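Local coordinates for sugar ABC transporter (Sugar-binding protein) (PDB 4YO7), which probably serves as the solute-binding component of a bacterial ABC transporter for sugars or related polyols, and binds myo-inositol, at residues L268-Q282 and Y311-K325. Residues are numbered along the deposited sequence; the frame is centred on the assembly and turned at random.
Sequences LEAMKEGKLDVTVFQ and YELVTPENVEEYEAK. With INS (1,2,3,4,5,6-hexahydroxy-cyclohexane), chain F.
Gln282 lies alongside the ring of Tyr311, its CG 3.6 Å from Tyr311 CE1, a local case of a second-shell aromatic flanking a first-shell polar group. CG stands anti to the backbone N (chi1 -166°), and the extended chain carries NE2 to myo-inositol, where it donates to INS O5 at 3.1 Å and weakly to O4. Gln287 holds the amide oxygen, while Tyr311 OH bonds Arg186, another ligand residue. With an alanine here instead of the tyrosine, the Gln282 chain would probably lose its flanking ring and be freer to turn, and Arg186 would lack its hydroxyl partner.

Behind the pocket, strands 279-281 and 312-314 pair antiparallel. Thr279 with Val314 and Phe281 with Glu312 are the hydrogen-bonded pairs, the shortest of the four backbone bonds running from Phe281 N to Glu312 O (2.7 Å).

On the sheet face bearing Phe281 and Val314 sits the C-terminal helix 319-323. Val314 CG2 lies over the centre of the Tyr322 ring, whose hydroxyl meets the anti lone pair of Glu312 OE1. Lys325 CD covers one face of Phe281 in a CH-pi contact, 3.5 Å from CZ. Met271, a selenomethionine, and Leu268 wedge against Val314 and Val319; farther out, Lys272 NZ forms a salt bridge with Glu323 OE2 (2.8 Å).

Backbone bonds and largely apolar packing thus join the C-terminal strand and helix to helix 265-272 and to strand 279-281, which leads into Gln282.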
loop_
_atom_site.group_PDB
_atom_site.type_symbol
_atom_site.label_atom_id
_atom_site.label_comp_id
_atom_site.label_asym_id
_atom_site.label_seq_id
_atom_site.Cartn_x
_atom_site.Cartn_y
_atom_site.Cartn_z
ATOM N N LEU A 268 -10.644 9.859 4.226
ATOM C CA LEU A 268 -10.765 11.304 4.232
ATOM C C LEU A 268 -12.138 11.711 4.756
ATOM O O LEU A 268 -12.255 12.699 5.468
ATOM C CB LEU A 268 -10.523 11.894 2.831
ATOM C CG LEU A 268 -9.117 11.687 2.267
ATOM C CD1 LEU A 268 -9.084 12.146 0.821
ATOM C CD2 LEU A 268 -8.080 12.433 3.083
ATOM N N GLU A 269 -13.156 10.913 4.436
ATOM C CA GLU A 269 -14.492 11.152 4.957
ATOM C C GLU A 269 -14.504 10.984 6.476
ATOM O O GLU A 269 -15.154 11.748 7.191
ATOM C CB GLU A 269 -15.502 10.205 4.323
ATOM C CG GLU A 269 -16.951 10.498 4.712
ATOM C CD GLU A 269 -17.871 9.299 4.541
ATOM O OE1 GLU A 269 -17.470 8.312 3.887
ATOM O OE2 GLU A 269 -19.001 9.344 5.072
ATOM N N ALA A 270 -13.785 9.989 6.983
ATOM C CA ALA A 270 -13.747 9.794 8.431
ATOM C C ALA A 270 -13.032 10.960 9.085
ATOM O O ALA A 270 -13.349 11.358 10.207
ATOM C CB ALA A 270 -13.060 8.498 8.786
HETATM N N MSE A 271 -12.045 11.503 8.386
HETATM C CA MSE A 271 -11.304 12.619 8.950
HETATM C C MSE A 271 -12.191 13.866 8.973
HETATM O O MSE A 271 -12.181 14.611 9.944
HETATM C CB MSE A 271 -10.025 12.883 8.162
HETATM C CG MSE A 271 -9.231 14.085 8.656
HETATM SE SE MSE A 271 -7.487 14.158 7.779
HETATM C CE MSE A 271 -6.631 12.711 8.796
ATOM N N LYS A 272 -12.956 14.068 7.901
ATOM C CA LYS A 272 -13.907 15.183 7.825
ATOM C C LYS A 272 -14.931 15.127 8.946
ATOM O O LYS A 272 -15.356 16.166 9.463
ATOM C CB LYS A 272 -14.634 15.179 6.477
ATOM C CG LYS A 272 -13.831 15.696 5.320
ATOM C CD LYS A 272 -14.609 15.520 4.025
ATOM C CE LYS A 272 -15.683 16.585 3.853
ATOM N NZ LYS A 272 -15.252 17.673 2.928
ATOM N N GLU A 273 -15.336 13.913 9.307
ATOM C CA GLU A 273 -16.299 13.697 10.379
ATOM C C GLU A 273 -15.676 13.780 11.770
ATOM O O GLU A 273 -16.382 13.627 12.763
ATOM C CB GLU A 273 -16.972 12.335 10.208
ATOM C CG GLU A 273 -17.829 12.196 8.962
ATOM C CD GLU A 273 -18.226 10.750 8.678
ATOM O OE1 GLU A 273 -17.433 9.833 8.995
ATOM O OE2 GLU A 273 -19.330 10.522 8.136
ATOM N N GLY A 274 -14.367 14.024 11.845
ATOM C CA GLY A 274 -13.661 14.149 13.114
ATOM C C GLY A 274 -13.338 12.847 13.828
ATOM O O GLY A 274 -13.038 12.851 15.016
ATOM N N LYS A 275 -13.378 11.739 13.098
ATOM C CA LYS A 275 -13.110 10.420 13.673
ATOM C C LYS A 275 -11.679 9.943 13.499
ATOM O O LYS A 275 -11.185 9.186 14.327
ATOM C CB LYS A 275 -14.046 9.380 13.058
ATOM C CG LYS A 275 -15.537 9.749 13.204
ATOM C CD LYS A 275 -16.417 8.733 12.492
ATOM C CE LYS A 275 -17.902 9.139 12.520
ATOM N NZ LYS A 275 -18.790 7.977 12.230
ATOM N N LEU A 276 -11.036 10.373 12.417
ATOM C CA LEU A 276 -9.679 9.950 12.064
ATOM C C LEU A 276 -8.776 11.151 12.181
ATOM O O LEU A 276 -9.032 12.168 11.540
ATOM C CB LEU A 276 -9.631 9.372 10.637
ATOM C CG LEU A 276 -8.273 8.841 10.156
ATOM C CD1 LEU A 276 -7.838 7.629 10.946
ATOM C CD2 LEU A 276 -8.306 8.509 8.669
ATOM N N ASP A 277 -7.738 11.041 13.007
ATOM C CA ASP A 277 -6.866 12.183 13.314
ATOM C C ASP A 277 -5.743 12.397 12.312
ATOM O O ASP A 277 -5.366 13.540 12.049
ATOM C CB ASP A 277 -6.256 12.016 14.708
ATOM C CG ASP A 277 -7.318 11.939 15.791
ATOM O OD1 ASP A 277 -7.819 13.003 16.197
ATOM O OD2 ASP A 277 -7.676 10.818 16.197
ATOM N N VAL A 278 -5.214 11.301 11.772
ATOM C CA VAL A 278 -4.019 11.326 10.943
ATOM C C VAL A 278 -4.153 10.297 9.851
ATOM O O VAL A 278 -4.601 9.182 10.111
ATOM C CB VAL A 278 -2.752 11.014 11.776
ATOM C CG1 VAL A 278 -1.499 10.980 10.885
ATOM C CG2 VAL A 278 -2.576 11.996 12.918
ATOM N N THR A 279 -3.794 10.650 8.622
ATOM C CA THR A 279 -3.478 9.626 7.656
ATOM C C THR A 279 -2.356 10.142 6.785
ATOM O O THR A 279 -1.793 11.208 7.039
ATOM C CB THR A 279 -4.732 9.169 6.834
ATOM O OG1 THR A 279 -4.374 8.088 5.961
ATOM C CG2 THR A 279 -5.339 10.271 6.007
ATOM N N VAL A 280 -1.979 9.334 5.809
ATOM C CA VAL A 280 -0.848 9.630 4.962
ATOM C C VAL A 280 -1.206 9.253 3.533
ATOM O O VAL A 280 -1.471 8.094 3.241
ATOM C CB VAL A 280 0.417 8.875 5.407
ATOM C CG1 VAL A 280 1.609 9.267 4.523
ATOM C CG2 VAL A 280 0.729 9.143 6.880
ATOM N N PHE A 281 -1.215 10.252 2.642
ATOM C CA PHE A 281 -1.583 10.024 1.252
ATOM C C PHE A 281 -0.577 9.155 0.529
ATOM O O PHE A 281 0.613 9.462 0.507
ATOM C CB PHE A 281 -1.734 11.374 0.543
ATOM C CG PHE A 281 -1.982 11.279 -0.947
ATOM C CD1 PHE A 281 -3.209 10.865 -1.439
ATOM C CD2 PHE A 281 -0.994 11.661 -1.856
ATOM C CE1 PHE A 281 -3.431 10.797 -2.811
ATOM C CE2 PHE A 281 -1.222 11.601 -3.216
ATOM C CZ PHE A 281 -2.437 11.176 -3.688
ATOM N N GLN A 282 -1.093 8.065 -0.055
ATOM C CA GLN A 282 -0.371 7.230 -0.999
ATOM C C GLN A 282 -1.079 7.388 -2.343
ATOM O O GLN A 282 -2.292 7.245 -2.448
ATOM C CB GLN A 282 -0.338 5.755 -0.566
ATOM C CG GLN A 282 0.694 4.979 -1.358
ATOM C CD GLN A 282 0.792 3.503 -1.107
ATOM O OE1 GLN A 282 1.631 2.852 -1.719
ATOM N NE2 GLN A 282 -0.056 2.953 -0.259
ATOM N N TYR A 311 5.061 9.884 -0.225
ATOM C CA TYR A 311 3.962 9.921 0.715
ATOM C C TYR A 311 3.771 11.363 1.230
ATOM O O TYR A 311 4.751 12.111 1.321
ATOM C CB TYR A 311 4.245 9.008 1.897
ATOM C CG TYR A 311 4.004 7.530 1.716
ATOM C CD1 TYR A 311 2.716 7.017 1.725
ATOM C CD2 TYR A 311 5.058 6.645 1.627
ATOM C CE1 TYR A 311 2.482 5.661 1.635
ATOM C CE2 TYR A 311 4.838 5.278 1.522
ATOM C CZ TYR A 311 3.536 4.802 1.538
ATOM O OH TYR A 311 3.294 3.458 1.466
ATOM N N GLU A 312 2.539 11.747 1.576
ATOM C CA GLU A 312 2.259 13.095 2.104
ATOM C C GLU A 312 1.359 13.040 3.331
ATOM O O GLU A 312 0.292 12.432 3.303
ATOM C CB GLU A 312 1.603 13.971 1.026
ATOM C CG GLU A 312 2.383 14.025 -0.291
ATOM C CD GLU A 312 1.700 14.850 -1.371
ATOM O OE1 GLU A 312 0.891 15.742 -1.044
ATOM O OE2 GLU A 312 1.986 14.610 -2.563
ATOM N N LEU A 313 1.771 13.711 4.402
ATOM C CA LEU A 313 0.979 13.745 5.625
ATOM C C LEU A 313 -0.347 14.444 5.386
ATOM O O LEU A 313 -0.387 15.518 4.786
ATOM C CB LEU A 313 1.737 14.463 6.742
ATOM C CG LEU A 313 1.007 14.583 8.079
ATOM C CD1 LEU A 313 0.804 13.211 8.735
ATOM C CD2 LEU A 313 1.764 15.520 9.006
ATOM N N VAL A 314 -1.432 13.841 5.870
ATOM C CA VAL A 314 -2.751 14.460 5.792
ATOM C C VAL A 314 -3.342 14.648 7.189
ATOM O O VAL A 314 -3.402 13.698 7.990
ATOM C CB VAL A 314 -3.731 13.622 4.950
ATOM C CG1 VAL A 314 -5.054 14.386 4.763
ATOM C CG2 VAL A 314 -3.115 13.250 3.602
ATOM N N THR A 315 -3.771 15.869 7.473
ATOM C CA THR A 315 -4.406 16.196 8.745
ATOM C C THR A 315 -5.645 17.035 8.446
ATOM O O THR A 315 -5.843 17.456 7.315
ATOM C CB THR A 315 -3.461 16.975 9.685
ATOM O OG1 THR A 315 -3.246 18.295 9.170
ATOM C CG2 THR A 315 -2.123 16.256 9.835
ATOM N N PRO A 316 -6.479 17.281 9.461
ATOM C CA PRO A 316 -7.710 18.039 9.202
ATOM C C PRO A 316 -7.432 19.420 8.620
ATOM O O PRO A 316 -8.302 20.016 7.997
ATOM C CB PRO A 316 -8.356 18.123 10.589
ATOM C CG PRO A 316 -7.869 16.890 11.268
ATOM C CD PRO A 316 -6.452 16.730 10.823
ATOM N N GLU A 317 -6.206 19.891 8.777
ATOM C CA GLU A 317 -5.809 21.194 8.267
ATOM C C GLU A 317 -5.605 21.232 6.744
ATOM O O GLU A 317 -5.725 22.295 6.144
ATOM C CB GLU A 317 -4.530 21.634 8.970
ATOM C CG GLU A 317 -4.495 21.226 10.437
ATOM C CD GLU A 317 -3.563 22.079 11.266
ATOM O OE1 GLU A 317 -2.631 22.682 10.687
ATOM O OE2 GLU A 317 -3.769 22.147 12.497
ATOM N N ASN A 318 -5.300 20.097 6.117
ATOM C CA ASN A 318 -5.143 20.054 4.655
ATOM C C ASN A 318 -5.999 18.995 3.970
ATOM O O ASN A 318 -5.782 18.690 2.808
ATOM C CB ASN A 318 -3.664 19.844 4.264
ATOM C CG ASN A 318 -3.088 18.516 4.755
ATOM O OD1 ASN A 318 -3.795 17.683 5.301
ATOM N ND2 ASN A 318 -1.781 18.333 4.566
ATOM N N VAL A 319 -7.002 18.471 4.665
ATOM C CA VAL A 319 -7.772 17.354 4.134
ATOM C C VAL A 319 -8.456 17.686 2.787
ATOM O O VAL A 319 -8.479 16.853 1.891
ATOM C CB VAL A 319 -8.826 16.874 5.160
ATOM C CG1 VAL A 319 -9.842 17.970 5.484
ATOM C CG2 VAL A 319 -9.516 15.617 4.668
ATOM N N GLU A 320 -8.968 18.908 2.621
ATOM C CA GLU A 320 -9.705 19.252 1.386
ATOM C C GLU A 320 -8.804 19.197 0.149
ATOM O O GLU A 320 -9.256 18.910 -0.957
ATOM C CB GLU A 320 -10.364 20.635 1.491
ATOM C CG GLU A 320 -9.616 21.640 2.333
ATOM C CD GLU A 320 -9.924 21.504 3.810
ATOM O OE1 GLU A 320 -8.971 21.300 4.592
ATOM O OE2 GLU A 320 -11.115 21.594 4.180
ATOM N N GLU A 321 -7.520 19.445 0.347
ATOM C CA GLU A 321 -6.536 19.321 -0.717
ATOM C C GLU A 321 -6.388 17.878 -1.244
ATOM O O GLU A 321 -5.958 17.666 -2.377
ATOM C CB GLU A 321 -5.194 19.852 -0.201
ATOM C CG GLU A 321 -4.002 19.568 -1.094
ATOM C CD GLU A 321 -2.704 20.124 -0.526
ATOM O OE1 GLU A 321 -2.767 20.951 0.414
ATOM O OE2 GLU A 321 -1.622 19.728 -1.019
ATOM N N TYR A 322 -6.738 16.886 -0.430
ATOM C CA TYR A 322 -6.542 15.486 -0.812
ATOM C C TYR A 322 -7.867 14.873 -1.271
ATOM O O TYR A 322 -7.883 13.908 -2.029
ATOM C CB TYR A 322 -5.894 14.715 0.354
ATOM C CG TYR A 322 -4.465 15.176 0.523
ATOM C CD1 TYR A 322 -3.436 14.598 -0.213
ATOM C CD2 TYR A 322 -4.155 16.253 1.347
ATOM C CE1 TYR A 322 -2.134 15.064 -0.114
ATOM C CE2 TYR A 322 -2.860 16.712 1.455
ATOM C CZ TYR A 322 -1.851 16.115 0.724
ATOM O OH TYR A 322 -0.555 16.577 0.826
ATOM N N GLU A 323 -8.980 15.450 -0.830
ATOM C CA GLU A 323 -10.275 15.102 -1.404
ATOM C C GLU A 323 -10.200 15.341 -2.890
ATOM O O GLU A 323 -10.666 14.544 -3.698
ATOM C CB GLU A 323 -11.405 15.942 -0.828
ATOM C CG GLU A 323 -11.810 15.617 0.580
ATOM C CD GLU A 323 -13.041 16.405 0.976
ATOM O OE1 GLU A 323 -14.160 15.861 0.862
ATOM O OE2 GLU A 323 -12.889 17.578 1.378
ATOM N N ALA A 324 -9.570 16.458 -3.225
ATOM C CA ALA A 324 -9.461 16.924 -4.593
ATOM C C ALA A 324 -8.680 15.951 -5.484
ATOM O O ALA A 324 -8.715 16.068 -6.704
ATOM C CB ALA A 324 -8.809 18.299 -4.602
ATOM N N LYS A 325 -7.988 14.984 -4.888
ATOM C CA LYS A 325 -7.214 14.024 -5.679
ATOM C C LYS A 325 -8.058 12.844 -6.137
ATOM O O LYS A 325 -7.533 11.860 -6.665
ATOM C CB LYS A 325 -5.997 13.545 -4.881
ATOM C CG LYS A 325 -4.837 14.522 -5.023
ATOM C CD LYS A 325 -3.828 14.394 -3.930
ATOM C CE LYS A 325 -2.893 15.593 -3.904
ATOM N NZ LYS A 325 -2.063 15.683 -5.139
HETATM C C1 INS F . -2.023 -3.046 0.262
HETATM C C2 INS F . -3.232 -2.263 0.764
HETATM C C3 INS F . -2.748 -1.160 1.706
HETATM C C4 INS F . -1.778 -0.208 0.998
HETATM C C5 INS F . -0.583 -1.018 0.452
HETATM C C6 INS F . -1.076 -2.117 -0.478
HETATM O O1 INS F . -2.440 -4.092 -0.659
HETATM O O2 INS F . -3.873 -1.680 -0.369
HETATM O O3 INS F . -3.939 -0.449 2.157
HETATM O O4 INS F . -1.260 0.745 1.938
HETATM O O5 INS F . 0.253 -0.127 -0.309
HETATM O O6 INS F . 0.101 -2.904 -0.912
#